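Local coordinates for protein tRNA (Adenine(22)-N(1))-methyltransferase (Mycoplasma capricolum subsp. capricolum, PDB 6QE6) that probably methylates N1 of adenine 22 in tRNA with S-adenosylmethionine as methyl donor, and here holds the cofactor product S-adenosylhomocysteine, at residues A[40-45]-A[96-101]; A[48-53]-A[62-67]. One frame throughout, in Å; residues are numbered along the deposited sequence.

Contacts 1 and 2 are both buried and apolar where their segments meet, their centres about 10 Å apart. Both use the same mixed sheet, contact 1 through strand 36-42 and contact 2 through its parallel neighbour 59-66, joined by Asp41 N to Tyr63 O, a probable hydrogen bond of 2.8 Å. Contact 1 sets Ala40 and Ile42 of the strand against Leu96 and the ring edge of Phe98 in a loop, whereas contact 2 lays a helix proline on two alanines. Polar chemistry appears at the strand ends, where 40-45 gives SAH a backbone carbonyl and 62-67 a carboxylate. Adenine lies between Ile42 of contact 1 and Ile67 of contact 2, which approach opposite faces.

Contact 1: A[40-45]-A[96-101]; sequences ADIGTD and LEFVKN. With SAH (S-adenosyl-L-homocysteine), chain C.
Ile42 keeps CG1 beside its backbone N (chi1 -48°), which carries CD1 to Leu96 and Phe98, while Phe98 holds CG between its own N and carbonyl carbon (chi1 78°) and turns its ring edge to the strand. Strand 36-42 belongs to the central sheet of a Rossmann-like methyltransferase fold and here runs into the cofactor-binding loop at Gly43. Ile42 CD1 is 3.6 Å from Leu96 CD2, and these two side chains cross at about a right angle. The same methyl lies 3.8 Å from Phe98 CE1. Ala40 CB meets Phe98 CZ at 3.9 Å in the ring plane, so the evidence is for an edge contact; Val99 CG2 lies over one ring face, toward its rim. Cys65, Val110 and Ile112 of the flanking strands also pack on Ile42. The other branch of Ile42 serves the ligand, with CG2 3.8 Å from adenine C2 of SAH. Past the strand end, Gly43 O accepts a 2.8 Å hydrogen bond from the SAH amino N. Asp41 directs its CB away from 96-101, and its OD1 is hydrogen-bonded to Thr111 OG1; Thr44 OG1 donates to Asp41 OD2 over 2.9 Å, from 39° above the carboxylate plane.

Contact 2: A[48-53]-A[62-67]; sequences YLPIYL and AYACDI. With SAH (S-adenosyl-L-homocysteine), chain C.
Ala62 starts the contact, its CB directed at helix 48-55 and meeting Pro50 CB at 3.7 Å. The helix comes close here, Pro50 CA and Ala62 CA being the nearest such pair at 5.8 Å. Tyr63 turns the other way, off the helix, and its OH bonds to Leu105 N. Ala64 again faces the helix, with CB 4.0 Å from Pro50 CG, so the CB and CG methylenes of the puckered ring span both alanines and the join is purely apolar. Pro50 lies in the first turn of its helix, where a missing N-H costs no helical bond; the regular pairing is seen from Tyr52 N to Tyr48 O. Cys65 leads to Asp66 at the strand end, whose carboxylate marks the ribose site as in many Rossmann-like methyltransferases. With CG anti to the backbone N (chi1 -154°), Asp66 presents both oxygens: OD1 accepts SAH O2' at 2.7 Å and OD2 accepts SAH O3' at 2.9 Å. Each oxygen has a second donor, Asn68 N at OD1 and Asp45 N at OD2, which would fix the rotation of the group. Ile67 then comes over the adenine, CG2 lying 3.3 Å from SAH C4 and CD1 3.7 Å from SAH N6. The contact as a whole closes the beta-alpha-beta unit of strand 36-42, helix 48-55 and strand 59-66: the helix packs on both strands, Pro50 also touching Asp41 and Leu53 touching Ile39, while Leu49 and Leu53 meet helix 24-31 and Ile51 meets helix 69-81.

Contact 1: A[40-45]-A[96-101]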
loop_
_atom_site.group_PDB
_atom_site.type_symbol
_atom_site.label_atom_id
_atom_site.label_comp_id
_atom_site.label_asym_id
_atom_site.label_seq_id
_atom_site.Cartn_x
_atom_site.Cartn_y
_atom_site.Cartn_z
ATOM N N ALA A 40 12.381 -0.233 5.512
ATOM C CA ALA A 40 12.782 0.310 4.219
ATOM C C ALA A 40 11.595 1.021 3.575
ATOM O O ALA A 40 10.527 0.427 3.402
ATOM C CB ALA A 40 13.328 -0.784 3.303
ATOM N N ASP A 41 11.774 2.293 3.230
ATOM C CA ASP A 41 10.759 3.062 2.515
ATOM C C ASP A 41 11.101 3.005 1.032
ATOM O O ASP A 41 12.146 3.510 0.611
ATOM C CB ASP A 41 10.709 4.501 3.024
ATOM C CG ASP A 41 9.468 5.266 2.556
ATOM O OD1 ASP A 41 8.473 4.648 2.076
ATOM O OD2 ASP A 41 9.494 6.509 2.701
ATOM N N ILE A 42 10.240 2.371 0.247
ATOM C CA ILE A 42 10.435 2.283 -1.193
ATOM C C ILE A 42 9.726 3.449 -1.860
ATOM O O ILE A 42 8.516 3.637 -1.679
ATOM C CB ILE A 42 9.918 0.948 -1.735
ATOM C CG1 ILE A 42 10.435 -0.206 -0.881
ATOM C CG2 ILE A 42 10.306 0.806 -3.197
ATOM C CD1 ILE A 42 11.969 -0.276 -0.801
ATOM N N GLY A 43 10.461 4.206 -2.670
ATOM C CA GLY A 43 9.907 5.423 -3.244
ATOM C C GLY A 43 9.830 6.561 -2.247
ATOM O O GLY A 43 8.810 7.265 -2.172
ATOM N N THR A 44 10.896 6.767 -1.482
ATOM C CA THR A 44 10.843 7.595 -0.287
ATOM C C THR A 44 10.750 9.081 -0.599
ATOM O O THR A 44 10.406 9.861 0.295
ATOM C CB THR A 44 12.079 7.322 0.580
ATOM O OG1 THR A 44 11.888 7.893 1.873
ATOM C CG2 THR A 44 13.322 7.925 -0.051
ATOM N N ASP A 45 11.044 9.483 -1.832
ATOM C CA ASP A 45 10.998 10.883 -2.235
ATOM C C ASP A 45 11.903 11.731 -1.348
ATOM O O ASP A 45 13.119 11.737 -1.545
ATOM C CB ASP A 45 9.573 11.416 -2.203
ATOM C CG ASP A 45 9.503 12.868 -2.607
ATOM O OD1 ASP A 45 10.193 13.246 -3.583
ATOM O OD2 ASP A 45 8.790 13.638 -1.926
ATOM N N LEU A 96 12.893 -3.459 -4.785
ATOM C CA LEU A 96 13.527 -4.283 -3.768
ATOM C C LEU A 96 14.828 -4.915 -4.235
ATOM O O LEU A 96 15.333 -5.818 -3.564
ATOM C CB LEU A 96 12.560 -5.369 -3.312
ATOM C CG LEU A 96 11.310 -4.798 -2.654
ATOM C CD1 LEU A 96 10.465 -5.927 -2.105
ATOM C CD2 LEU A 96 11.676 -3.775 -1.565
ATOM N N GLU A 97 15.373 -4.468 -5.371
ATOM C CA GLU A 97 16.581 -5.091 -5.905
ATOM C C GLU A 97 17.745 -4.975 -4.936
ATOM O O GLU A 97 18.594 -5.868 -4.888
ATOM C CB GLU A 97 16.950 -4.468 -7.254
ATOM C CG GLU A 97 16.110 -4.980 -8.421
ATOM C CD GLU A 97 16.361 -4.204 -9.716
ATOM O OE1 GLU A 97 17.275 -3.349 -9.723
ATOM O OE2 GLU A 97 15.637 -4.432 -10.720
ATOM N N PHE A 98 17.778 -3.904 -4.137
ATOM C CA PHE A 98 18.873 -3.686 -3.205
ATOM C C PHE A 98 18.888 -4.699 -2.060
ATOM O O PHE A 98 19.945 -4.928 -1.459
ATOM C CB PHE A 98 18.785 -2.276 -2.637
ATOM C CG PHE A 98 17.751 -2.124 -1.551
ATOM C CD1 PHE A 98 16.418 -1.892 -1.871
ATOM C CD2 PHE A 98 18.110 -2.207 -0.211
ATOM C CE1 PHE A 98 15.472 -1.749 -0.877
ATOM C CE2 PHE A 98 17.162 -2.074 0.786
ATOM C CZ PHE A 98 15.849 -1.848 0.455
ATOM N N VAL A 99 17.739 -5.287 -1.713
ATOM C CA VAL A 99 17.679 -6.121 -0.514
ATOM C C VAL A 99 18.574 -7.353 -0.620
ATOM O O VAL A 99 18.997 -7.888 0.405
ATOM C CB VAL A 99 16.219 -6.519 -0.212
ATOM C CG1 VAL A 99 16.133 -7.357 1.058
ATOM C CG2 VAL A 99 15.340 -5.264 -0.086
ATOM N N LYS A 100 18.889 -7.809 -1.837
ATOM C CA LYS A 100 19.831 -8.914 -2.008
ATOM C C LYS A 100 21.162 -8.651 -1.302
ATOM O O LYS A 100 21.760 -9.577 -0.741
ATOM C CB LYS A 100 20.078 -9.162 -3.501
ATOM C CG LYS A 100 19.158 -10.171 -4.153
ATOM C CD LYS A 100 19.177 -10.030 -5.685
ATOM C CE LYS A 100 18.037 -9.117 -6.186
ATOM N NZ LYS A 100 16.649 -9.645 -5.903
ATOM N N ASN A 101 21.616 -7.396 -1.290
ATOM C CA ASN A 101 22.969 -7.037 -0.861
ATOM C C ASN A 101 23.269 -7.456 0.574
ATOM O O ASN A 101 22.385 -7.503 1.436
ATOM C CB ASN A 101 23.175 -5.532 -0.994
ATOM C CG ASN A 101 23.010 -5.064 -2.405
ATOM O OD1 ASN A 101 22.958 -5.877 -3.324
ATOM N ND2 ASN A 101 22.935 -3.752 -2.598
HETATM N N SAH C . 6.662 8.051 -0.549
HETATM C CA SAH C . 6.122 9.385 -0.787
HETATM C CB SAH C . 6.412 9.842 -2.224
HETATM C CG SAH C . 5.716 9.075 -3.350
HETATM S SD SAH C . 6.037 9.816 -4.972
HETATM C C SAH C . 4.617 9.442 -0.511
HETATM O O SAH C . 3.935 8.411 -0.498
HETATM O OXT SAH C . 4.045 10.518 -0.299
HETATM C "C5'" SAH C . 6.581 8.231 -5.650
HETATM C "C4'" SAH C . 8.090 8.046 -5.528
HETATM O "O4'" SAH C . 8.417 6.716 -5.855
HETATM C "C3'" SAH C . 8.865 8.914 -6.502
HETATM O "O3'" SAH C . 9.867 9.619 -5.806
HETATM C "C2'" SAH C . 9.504 7.941 -7.478
HETATM O "O2'" SAH C . 10.780 8.399 -7.830
HETATM C "C1'" SAH C . 9.558 6.662 -6.672
HETATM N N9 SAH C . 9.475 5.447 -7.484
HETATM C C8 SAH C . 8.704 5.239 -8.592
HETATM N N7 SAH C . 8.924 3.966 -9.018
HETATM C C5 SAH C . 9.805 3.374 -8.203
HETATM C C6 SAH C . 10.367 2.107 -8.198
HETATM N N6 SAH C . 10.042 1.212 -9.129
HETATM N N1 SAH C . 11.273 1.785 -7.214
HETATM C C2 SAH C . 11.613 2.704 -6.241
HETATM N N3 SAH C . 11.046 3.960 -6.262
HETATM C C4 SAH C . 10.157 4.288 -7.228
#

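Contact 2: A[48-53]-A[62-67]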
loop_
_atom_site.group_PDB
_atom_site.type_symbol
_atom_site.label_atom_id
_atom_site.label_comp_id
_atom_site.label_asym_id
_atom_site.label_seq_id
_atom_site.Cartn_x
_atom_site.Cartn_y
_atom_site.Cartn_z
ATOM N N TYR A 48 10.805 12.001 4.452
ATOM C CA TYR A 48 10.129 12.493 5.649
ATOM C C TYR A 48 9.511 11.361 6.469
ATOM O O TYR A 48 9.432 11.466 7.696
ATOM C CB TYR A 48 9.067 13.528 5.262
ATOM C CG TYR A 48 9.645 14.878 4.854
ATOM C CD1 TYR A 48 10.520 15.559 5.689
ATOM C CD2 TYR A 48 9.311 15.468 3.638
ATOM C CE1 TYR A 48 11.057 16.788 5.333
ATOM C CE2 TYR A 48 9.837 16.702 3.269
ATOM C CZ TYR A 48 10.716 17.359 4.124
ATOM O OH TYR A 48 11.252 18.589 3.780
ATOM N N LEU A 49 9.075 10.265 5.826
ATOM C CA LEU A 49 8.582 9.131 6.608
ATOM C C LEU A 49 9.712 8.416 7.350
ATOM O O LEU A 49 9.569 8.181 8.567
ATOM C CB LEU A 49 7.774 8.176 5.719
ATOM C CG LEU A 49 7.324 6.849 6.353
ATOM C CD1 LEU A 49 6.370 7.087 7.508
ATOM C CD2 LEU A 49 6.668 5.904 5.321
ATOM N N PRO A 50 10.837 8.044 6.715
ATOM C CA PRO A 50 11.960 7.515 7.513
ATOM C C PRO A 50 12.402 8.448 8.624
ATOM O O PRO A 50 12.660 7.987 9.744
ATOM C CB PRO A 50 13.066 7.311 6.467
ATOM C CG PRO A 50 12.342 7.034 5.213
ATOM C CD PRO A 50 11.089 7.886 5.270
ATOM N N ILE A 51 12.498 9.751 8.341
ATOM C CA ILE A 51 12.901 10.723 9.355
ATOM C C ILE A 51 11.926 10.708 10.527
ATOM O O ILE A 51 12.331 10.596 11.688
ATOM C CB ILE A 51 13.026 12.124 8.726
ATOM C CG1 ILE A 51 14.287 12.204 7.862
ATOM C CG2 ILE A 51 13.019 13.217 9.792
ATOM C CD1 ILE A 51 14.239 13.303 6.838
ATOM N N TYR A 52 10.624 10.801 10.244
ATOM C CA TYR A 52 9.626 10.757 11.312
ATOM C C TYR A 52 9.770 9.496 12.165
ATOM O O TYR A 52 9.776 9.567 13.403
ATOM C CB TYR A 52 8.218 10.829 10.719
ATOM C CG TYR A 52 7.127 10.766 11.758
ATOM C CD1 TYR A 52 6.597 11.941 12.290
ATOM C CD2 TYR A 52 6.627 9.538 12.219
ATOM C CE1 TYR A 52 5.598 11.919 13.252
ATOM C CE2 TYR A 52 5.617 9.496 13.196
ATOM C CZ TYR A 52 5.105 10.704 13.703
ATOM O OH TYR A 52 4.107 10.722 14.656
ATOM N N LEU A 53 9.869 8.327 11.509
ATOM C CA LEU A 53 9.920 7.055 12.227
ATOM C C LEU A 53 11.149 6.965 13.124
ATOM O O LEU A 53 11.072 6.464 14.253
ATOM C CB LEU A 53 9.902 5.891 11.237
ATOM C CG LEU A 53 8.606 5.632 10.470
ATOM C CD1 LEU A 53 8.868 4.598 9.410
ATOM C CD2 LEU A 53 7.512 5.166 11.411
ATOM N N ALA A 62 16.647 3.199 9.188
ATOM C CA ALA A 62 15.769 3.196 8.029
ATOM C C ALA A 62 16.599 3.222 6.755
ATOM O O ALA A 62 17.616 3.917 6.666
ATOM C CB ALA A 62 14.792 4.386 8.040
ATOM N N TYR A 63 16.163 2.438 5.783
ATOM C CA TYR A 63 16.637 2.529 4.410
ATOM C C TYR A 63 15.670 3.399 3.604
ATOM O O TYR A 63 14.484 3.069 3.484
ATOM C CB TYR A 63 16.748 1.130 3.806
ATOM C CG TYR A 63 17.718 0.255 4.539
ATOM C CD1 TYR A 63 19.085 0.534 4.546
ATOM C CD2 TYR A 63 17.279 -0.852 5.221
ATOM C CE1 TYR A 63 19.977 -0.290 5.230
ATOM C CE2 TYR A 63 18.155 -1.670 5.893
ATOM C CZ TYR A 63 19.494 -1.398 5.899
ATOM O OH TYR A 63 20.326 -2.258 6.592
ATOM N N ALA A 64 16.165 4.502 3.063
ATOM C CA ALA A 64 15.336 5.460 2.324
ATOM C C ALA A 64 15.670 5.323 0.841
ATOM O O ALA A 64 16.681 5.854 0.374
ATOM C CB ALA A 64 15.561 6.879 2.829
ATOM N N CYS A 65 14.814 4.616 0.108
ATOM C CA CYS A 65 15.124 4.108 -1.223
ATOM C C CYS A 65 14.315 4.820 -2.292
ATOM O O CYS A 65 13.137 5.130 -2.096
ATOM C CB CYS A 65 14.837 2.606 -1.329
ATOM S SG CYS A 65 15.237 1.654 0.160
ATOM N N ASP A 66 14.944 5.035 -3.437
ATOM C CA ASP A 66 14.260 5.586 -4.587
ATOM C C ASP A 66 14.928 5.083 -5.862
ATOM O O ASP A 66 16.129 4.801 -5.898
ATOM C CB ASP A 66 14.236 7.117 -4.545
ATOM C CG ASP A 66 13.050 7.697 -5.310
ATOM O OD1 ASP A 66 12.949 7.432 -6.527
ATOM O OD2 ASP A 66 12.205 8.389 -4.700
ATOM N N ILE A 67 14.123 4.965 -6.910
ATOM C CA ILE A 67 14.656 4.612 -8.213
ATOM C C ILE A 67 15.335 5.805 -8.883
ATOM O O ILE A 67 16.149 5.613 -9.796
ATOM C CB ILE A 67 13.510 4.030 -9.062
ATOM C CG1 ILE A 67 14.050 3.290 -10.284
ATOM C CG2 ILE A 67 12.503 5.109 -9.425
ATOM C CD1 ILE A 67 12.959 2.519 -11.039
HETATM N N SAH C . 6.662 8.051 -0.549
HETATM C CA SAH C . 6.122 9.385 -0.787
HETATM C CB SAH C . 6.412 9.842 -2.224
HETATM C CG SAH C . 5.716 9.075 -3.350
HETATM S SD SAH C . 6.037 9.816 -4.972
HETATM C C SAH C . 4.617 9.442 -0.511
HETATM O O SAH C . 3.935 8.411 -0.498
HETATM O OXT SAH C . 4.045 10.518 -0.299
HETATM C "C5'" SAH C . 6.581 8.231 -5.650
HETATM C "C4'" SAH C . 8.090 8.046 -5.528
HETATM O "O4'" SAH C . 8.417 6.716 -5.855
HETATM C "C3'" SAH C . 8.865 8.914 -6.502
HETATM O "O3'" SAH C . 9.867 9.619 -5.806
HETATM C "C2'" SAH C . 9.504 7.941 -7.478
HETATM O "O2'" SAH C . 10.780 8.399 -7.830
HETATM C "C1'" SAH C . 9.558 6.662 -6.672
HETATM N N9 SAH C . 9.475 5.447 -7.484
HETATM C C8 SAH C . 8.704 5.239 -8.592
HETATM N N7 SAH C . 8.924 3.966 -9.018
HETATM C C5 SAH C . 9.805 3.374 -8.203
HETATM C C6 SAH C . 10.367 2.107 -8.198
HETATM N N6 SAH C . 10.042 1.212 -9.129
HETATM N N1 SAH C . 11.273 1.785 -7.214
HETATM C C2 SAH C . 11.613 2.704 -6.241
HETATM N N3 SAH C . 11.046 3.960 -6.262
HETATM C C4 SAH C . 10.157 4.288 -7.228
#